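Local coordinates for uncharacterized protein HI_0666 (Haemophilus influenzae, PDB 7CZO), which is of uncharacterized function but corresponds to the N-terminal domain of a HipA toxin and probably belongs to a three-component HipBA toxin-antitoxin system, at residues 20-25 and 80-85; 29-34 and 47-52. All coordinates share one frame; numbering follows the deposited sequence.

In the fold
Both contacts lie in the HipA N-terminal domain and share one antiparallel sheet. Strands 15-22 and 27-31 are consecutive in the chain and neighbours in the sheet. Contact 1 sets the first of them against the start of helix 82-91. Contact 2 sets the second against the edge strand 51-53 and the loop before it. The centres are about 17 Å apart, yet the two meet where Leu20 CD1 packs on Phe29 CB at 4.2 Å. Along the chain, both segments of contact 2 fall between those of contact 1. Contact 1 joins the sheet to a helix; contact 2 lies at the sheet's border, where the short strand 51-53 is only weakly bonded.

Contact 1: residues 20-25 and 80-85; sequences LREDHR and DESDMF
The hydroxyl of Ser82 donates a hydrogen bond to the carboxylate of Glu22, with Ser82 OG 2.8 Å from Glu22 OE2. The bond falls on the syn lone pair of Glu22 OE2, the one on the side of OE1. Glu22 reaches the helix because its CG stands anti to the backbone N (chi1 -173°) and the chain runs on extended. On the way its CB lies over one face of the Phe85 ring, 4.0 Å from the ring centroid. This is a CH-pi contact, offset toward the rim. Glu22 OE1 sits 3.5 Å from Phe85 CD2, with the carboxylate plane turned 63° from the ring. Leu20 comes to the same ring at its edge: its CD2 is 3.5 Å from Phe85 CE1. Leu20 O lies in the plane of the Phe85 ring, 3.7 Å from Phe85 CZ. The buried Phe85 ring thus packs the first helical turn against Leu20, Glu22 and the strand backbone between them. Glu81 is the N-cap, and its backbone O accepts the bond from Phe85 N. Leu20 also touches Phe60 of helix 58-62. This is helix-on-sheet packing of the HipA N-terminal domain, with a serine-carboxylate bond in the helix's first turn.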
loop_
_atom_site.group_PDB
_atom_site.type_symbol
_atom_site.label_atom_id
_atom_site.label_comp_id
_atom_site.label_asym_id
_atom_site.label_seq_id
_atom_site.Cartn_x
_atom_site.Cartn_y
_atom_site.Cartn_z
ATOM N N LEU A 20 2.193 4.327 3.331
ATOM C CA LEU A 20 0.832 3.898 3.084
ATOM C C LEU A 20 0.339 3.337 4.406
ATOM O O LEU A 20 0.974 2.426 4.947
ATOM C CB LEU A 20 0.829 2.847 1.990
ATOM C CG LEU A 20 -0.495 2.143 1.761
ATOM C CD1 LEU A 20 -1.505 3.042 1.101
ATOM C CD2 LEU A 20 -0.248 0.921 0.901
ATOM N N ARG A 21 -0.758 3.891 4.934
ATOM C CA ARG A 21 -1.209 3.576 6.306
ATOM C C ARG A 21 -2.623 3.180 6.219
ATOM O O ARG A 21 -3.331 3.670 5.337
ATOM C CB ARG A 21 -1.120 4.771 7.261
ATOM C CG ARG A 21 0.029 5.711 6.953
ATOM C CD ARG A 21 0.524 6.496 8.143
ATOM N NE ARG A 21 1.801 5.980 8.639
ATOM C CZ ARG A 21 2.504 6.542 9.622
ATOM N NH1 ARG A 21 2.056 7.651 10.219
ATOM N NH2 ARG A 21 3.661 5.993 10.008
ATOM N N GLU A 22 -3.027 2.266 7.106
ATOM C CA GLU A 22 -4.446 1.930 7.294
ATOM C C GLU A 22 -4.868 2.186 8.735
ATOM O O GLU A 22 -4.073 2.016 9.684
ATOM C CB GLU A 22 -4.729 0.494 6.965
ATOM C CG GLU A 22 -6.204 0.151 6.984
ATOM C CD GLU A 22 -6.476 -1.344 7.044
ATOM O OE1 GLU A 22 -5.552 -2.130 7.388
ATOM O OE2 GLU A 22 -7.638 -1.729 6.770
ATOM N N ASP A 23 -6.117 2.639 8.869
ATOM C CA ASP A 23 -6.743 2.906 10.165
ATOM C C ASP A 23 -8.253 2.650 10.020
ATOM O O ASP A 23 -8.726 2.274 8.906
ATOM C CB ASP A 23 -6.371 4.341 10.662
ATOM C CG ASP A 23 -7.118 5.529 9.901
ATOM O OD1 ASP A 23 -8.107 5.347 9.083
ATOM O OD2 ASP A 23 -6.681 6.692 10.172
ATOM N N HIS A 24 -9.005 2.851 11.108
ATOM C CA HIS A 24 -10.467 2.581 11.131
ATOM C C HIS A 24 -11.170 3.263 9.985
ATOM O O HIS A 24 -12.064 2.668 9.381
ATOM C CB HIS A 24 -11.130 2.921 12.518
ATOM C CG HIS A 24 -11.829 4.270 12.613
ATOM N ND1 HIS A 24 -11.355 5.307 13.396
ATOM C CD2 HIS A 24 -13.006 4.715 12.093
ATOM C CE1 HIS A 24 -12.190 6.331 13.337
ATOM N NE2 HIS A 24 -13.193 6.004 12.539
ATOM N N ARG A 25 -10.778 4.507 9.684
ATOM C CA ARG A 25 -11.426 5.250 8.596
ATOM C C ARG A 25 -11.033 4.696 7.233
ATOM O O ARG A 25 -11.856 4.628 6.324
ATOM C CB ARG A 25 -11.095 6.740 8.684
ATOM C CG ARG A 25 -12.249 7.554 9.207
ATOM C CD ARG A 25 -11.869 9.002 9.311
ATOM N NE ARG A 25 -11.000 9.201 10.455
ATOM C CZ ARG A 25 -11.427 9.298 11.708
ATOM N NH1 ARG A 25 -12.710 9.187 11.959
ATOM N NH2 ARG A 25 -10.572 9.488 12.715
ATOM N N ASP A 80 -12.108 -8.531 1.743
ATOM C CA ASP A 80 -12.022 -7.650 2.901
ATOM C C ASP A 80 -11.498 -6.253 2.537
ATOM O O ASP A 80 -12.194 -5.265 2.781
ATOM C CB ASP A 80 -11.129 -8.338 3.961
ATOM C CG ASP A 80 -11.192 -7.690 5.341
ATOM O OD1 ASP A 80 -10.262 -7.937 6.158
ATOM O OD2 ASP A 80 -12.164 -6.960 5.625
ATOM N N GLU A 81 -10.294 -6.185 1.951
ATOM C CA GLU A 81 -9.534 -4.942 1.725
ATOM C C GLU A 81 -8.459 -4.674 2.744
ATOM O O GLU A 81 -7.422 -4.121 2.406
ATOM C CB GLU A 81 -10.401 -3.696 1.600
ATOM C CG GLU A 81 -11.123 -3.652 0.267
ATOM C CD GLU A 81 -11.294 -2.253 -0.223
ATOM O OE1 GLU A 81 -11.139 -2.033 -1.440
ATOM O OE2 GLU A 81 -11.556 -1.383 0.634
ATOM N N SER A 82 -8.704 -5.042 3.991
ATOM C CA SER A 82 -7.624 -5.182 4.947
ATOM C C SER A 82 -6.786 -6.405 4.595
ATOM O O SER A 82 -5.599 -6.470 4.920
ATOM C CB SER A 82 -8.177 -5.331 6.356
ATOM O OG SER A 82 -8.930 -4.189 6.698
ATOM N N ASP A 83 -7.404 -7.373 3.923
ATOM C CA ASP A 83 -6.713 -8.612 3.555
ATOM C C ASP A 83 -5.719 -8.346 2.479
ATOM O O ASP A 83 -4.643 -8.913 2.479
ATOM C CB ASP A 83 -7.699 -9.690 3.105
ATOM C CG ASP A 83 -8.371 -10.368 4.287
ATOM O OD1 ASP A 83 -7.705 -10.433 5.366
ATOM O OD2 ASP A 83 -9.539 -10.811 4.138
ATOM N N MET A 84 -6.102 -7.457 1.580
ATOM C CA MET A 84 -5.231 -6.943 0.537
ATOM C C MET A 84 -4.118 -6.048 1.040
ATOM O O MET A 84 -2.974 -6.234 0.650
ATOM C CB MET A 84 -6.086 -6.262 -0.527
ATOM C CG MET A 84 -6.716 -7.355 -1.351
ATOM S SD MET A 84 -7.727 -6.848 -2.699
ATOM C CE MET A 84 -6.699 -5.768 -3.669
ATOM N N PHE A 85 -4.429 -5.113 1.930
ATOM C CA PHE A 85 -3.402 -4.281 2.537
ATOM C C PHE A 85 -2.457 -5.163 3.319
ATOM O O PHE A 85 -1.278 -4.878 3.400
ATOM C CB PHE A 85 -4.013 -3.211 3.465
ATOM C CG PHE A 85 -2.981 -2.294 4.099
ATOM C CD1 PHE A 85 -2.321 -1.353 3.343
ATOM C CD2 PHE A 85 -2.678 -2.385 5.430
ATOM C CE1 PHE A 85 -1.376 -0.517 3.894
ATOM C CE2 PHE A 85 -1.733 -1.533 5.996
ATOM C CZ PHE A 85 -1.085 -0.587 5.230
#

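Contact 2: residues 29-34 and 47-52; sequences FSYNPD and EQSPFH
The rings of Phe29 and Phe51 are nearly parallel, planes 9° apart, but stand next to each other and are not stacked. Their centroids are 6.0 Å apart and they touch by their rims, with Phe29 CD2 3.6 Å from Phe51 CD1. Tyr31 leans across toward Phe51, its CE2 3.9 Å from Phe51 CE1. Within its own strand, Tyr31 receives Phe29 CE2 over the centre of one ring face. Ser49 CB reaches the edge of the Tyr31 ring, close to its plane, and is 3.6 Å from Tyr31 CD2. The hydroxyl of Ser49 accepts a nearly straight bond from the backbone of Tyr31, with Ser49 OG 2.7 Å from Tyr31 N. The OG stands anti to Ser49's own backbone N (chi1 -176°), which directs it at the strand. Pro50 follows a cis peptide bond, and its CB touches Ser30 CB. Next, Phe51 N donates to Phe29 O at 2.8 Å; the bond from Phe29 N to Phe51 O is weak, so the pairing here is loose. The phenol OH of Tyr31 is held by the backbone of Phe44 and Leu40. Phe44 also meets the Phe29 and Phe51 rings, and Phe60 of helix 58-62 meets Phe29. Strand 27-31 thus lies between the outermost strand 51-53 and strand 15-22, where Ser30 pairs with Leu19 through the backbone.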
loop_
_atom_site.group_PDB
_atom_site.type_symbol
_atom_site.label_atom_id
_atom_site.label_comp_id
_atom_site.label_asym_id
_atom_site.label_seq_id
_atom_site.Cartn_x
_atom_site.Cartn_y
_atom_site.Cartn_z
ATOM N N PHE A 29 -2.315 7.233 1.584
ATOM C CA PHE A 29 -1.033 7.325 0.944
ATOM C C PHE A 29 -0.574 8.757 1.011
ATOM O O PHE A 29 -1.374 9.654 0.765
ATOM C CB PHE A 29 -1.094 6.878 -0.523
ATOM C CG PHE A 29 0.205 7.090 -1.248
ATOM C CD1 PHE A 29 1.382 6.507 -0.764
ATOM C CD2 PHE A 29 0.275 7.908 -2.357
ATOM C CE1 PHE A 29 2.603 6.718 -1.370
ATOM C CE2 PHE A 29 1.486 8.121 -2.974
ATOM C CZ PHE A 29 2.652 7.522 -2.479
ATOM N N SER A 30 0.717 8.960 1.286
ATOM C CA SER A 30 1.319 10.284 1.260
ATOM C C SER A 30 2.771 10.242 0.802
ATOM O O SER A 30 3.514 9.327 1.168
ATOM C CB SER A 30 1.264 10.927 2.649
ATOM O OG SER A 30 2.049 10.197 3.594
ATOM N N TYR A 31 3.167 11.230 -0.002
ATOM C CA TYR A 31 4.549 11.334 -0.516
ATOM C C TYR A 31 5.449 12.001 0.518
ATOM O O TYR A 31 5.081 12.997 1.097
ATOM C CB TYR A 31 4.580 12.211 -1.788
ATOM C CG TYR A 31 4.111 11.556 -3.062
ATOM C CD1 TYR A 31 4.863 10.550 -3.650
ATOM C CD2 TYR A 31 2.948 11.957 -3.691
ATOM C CE1 TYR A 31 4.464 9.951 -4.814
ATOM C CE2 TYR A 31 2.505 11.338 -4.859
ATOM C CZ TYR A 31 3.286 10.340 -5.416
ATOM O OH TYR A 31 2.920 9.717 -6.592
ATOM N N ASN A 32 6.647 11.503 0.719
ATOM C CA ASN A 32 7.641 12.275 1.463
ATOM C C ASN A 32 7.736 13.742 1.026
ATOM O O ASN A 32 7.563 14.073 -0.145
ATOM C CB ASN A 32 9.011 11.605 1.377
ATOM C CG ASN A 32 9.091 10.382 2.254
ATOM O OD1 ASN A 32 8.281 10.220 3.172
ATOM N ND2 ASN A 32 10.056 9.513 1.986
ATOM N N PRO A 33 7.998 14.644 1.979
ATOM C CA PRO A 33 7.962 16.075 1.637
ATOM C C PRO A 33 9.086 16.499 0.694
ATOM O O PRO A 33 8.905 17.441 -0.079
ATOM C CB PRO A 33 8.106 16.771 2.986
ATOM C CG PRO A 33 8.188 15.688 4.023
ATOM C CD PRO A 33 8.478 14.402 3.347
ATOM N N ASP A 34 10.229 15.812 0.751
ATOM C CA ASP A 34 11.350 16.111 -0.151
ATOM C C ASP A 34 11.349 15.252 -1.385
ATOM O O ASP A 34 12.372 15.200 -2.072
ATOM C CB ASP A 34 12.713 15.832 0.493
ATOM C CG ASP A 34 12.794 16.276 1.897
ATOM O OD1 ASP A 34 12.697 17.503 2.131
ATOM O OD2 ASP A 34 12.959 15.372 2.745
ATOM N N GLU A 47 1.822 16.877 -6.112
ATOM C CA GLU A 47 1.305 18.160 -5.600
ATOM C C GLU A 47 0.017 17.988 -4.830
ATOM O O GLU A 47 -0.393 18.898 -4.111
ATOM C CB GLU A 47 1.057 19.133 -6.747
ATOM C CG GLU A 47 2.314 19.480 -7.548
ATOM C CD GLU A 47 2.774 18.388 -8.531
ATOM O OE1 GLU A 47 3.990 18.403 -8.846
ATOM O OE2 GLU A 47 1.946 17.536 -8.988
ATOM N N GLN A 48 -0.627 16.834 -4.993
ATOM C CA GLN A 48 -1.875 16.522 -4.292
ATOM C C GLN A 48 -1.706 15.672 -3.038
ATOM O O GLN A 48 -2.677 15.414 -2.304
ATOM C CB GLN A 48 -2.812 15.823 -5.240
ATOM C CG GLN A 48 -2.982 16.620 -6.520
ATOM C CD GLN A 48 -4.086 16.083 -7.409
ATOM O OE1 GLN A 48 -4.577 14.974 -7.215
ATOM N NE2 GLN A 48 -4.482 16.876 -8.394
ATOM N N SER A 49 -0.485 15.236 -2.769
ATOM C CA SER A 49 -0.274 14.462 -1.568
ATOM C C SER A 49 -0.676 15.319 -0.369
ATOM O O SER A 49 -0.378 16.501 -0.334
ATOM C CB SER A 49 1.179 14.105 -1.472
ATOM O OG SER A 49 1.416 13.283 -0.374
ATOM N N PRO A 50 -1.331 14.737 0.634
ATOM C CA PRO A 50 -1.660 13.345 0.832
ATOM C C PRO A 50 -2.978 13.032 0.259
ATOM O O PRO A 50 -3.722 13.935 -0.069
ATOM C CB PRO A 50 -1.791 13.243 2.338
ATOM C CG PRO A 50 -2.400 14.548 2.692
ATOM C CD PRO A 50 -1.745 15.551 1.788
ATOM N N PHE A 51 -3.227 11.729 0.174
ATOM C CA PHE A 51 -4.440 11.127 -0.328
ATOM C C PHE A 51 -5.025 10.235 0.777
ATOM O O PHE A 51 -4.302 9.677 1.622
ATOM C CB PHE A 51 -4.160 10.253 -1.560
ATOM C CG PHE A 51 -3.277 10.903 -2.587
ATOM C CD1 PHE A 51 -1.904 10.811 -2.488
ATOM C CD2 PHE A 51 -3.820 11.590 -3.648
ATOM C CE1 PHE A 51 -1.093 11.422 -3.394
ATOM C CE2 PHE A 51 -3.014 12.206 -4.566
ATOM C CZ PHE A 51 -1.651 12.134 -4.425
ATOM N N HIS A 52 -6.348 10.101 0.747
ATOM C CA HIS A 52 -7.110 9.454 1.813
ATOM C C HIS A 52 -8.239 8.767 1.129
ATOM O O HIS A 52 -8.805 9.341 0.217
ATOM C CB HIS A 52 -7.710 10.480 2.751
ATOM C CG HIS A 52 -6.705 11.310 3.481
ATOM N ND1 HIS A 52 -5.786 10.773 4.357
ATOM C CD2 HIS A 52 -6.504 12.649 3.501
ATOM C CE1 HIS A 52 -5.044 11.744 4.869
ATOM N NE2 HIS A 52 -5.454 12.893 4.359
#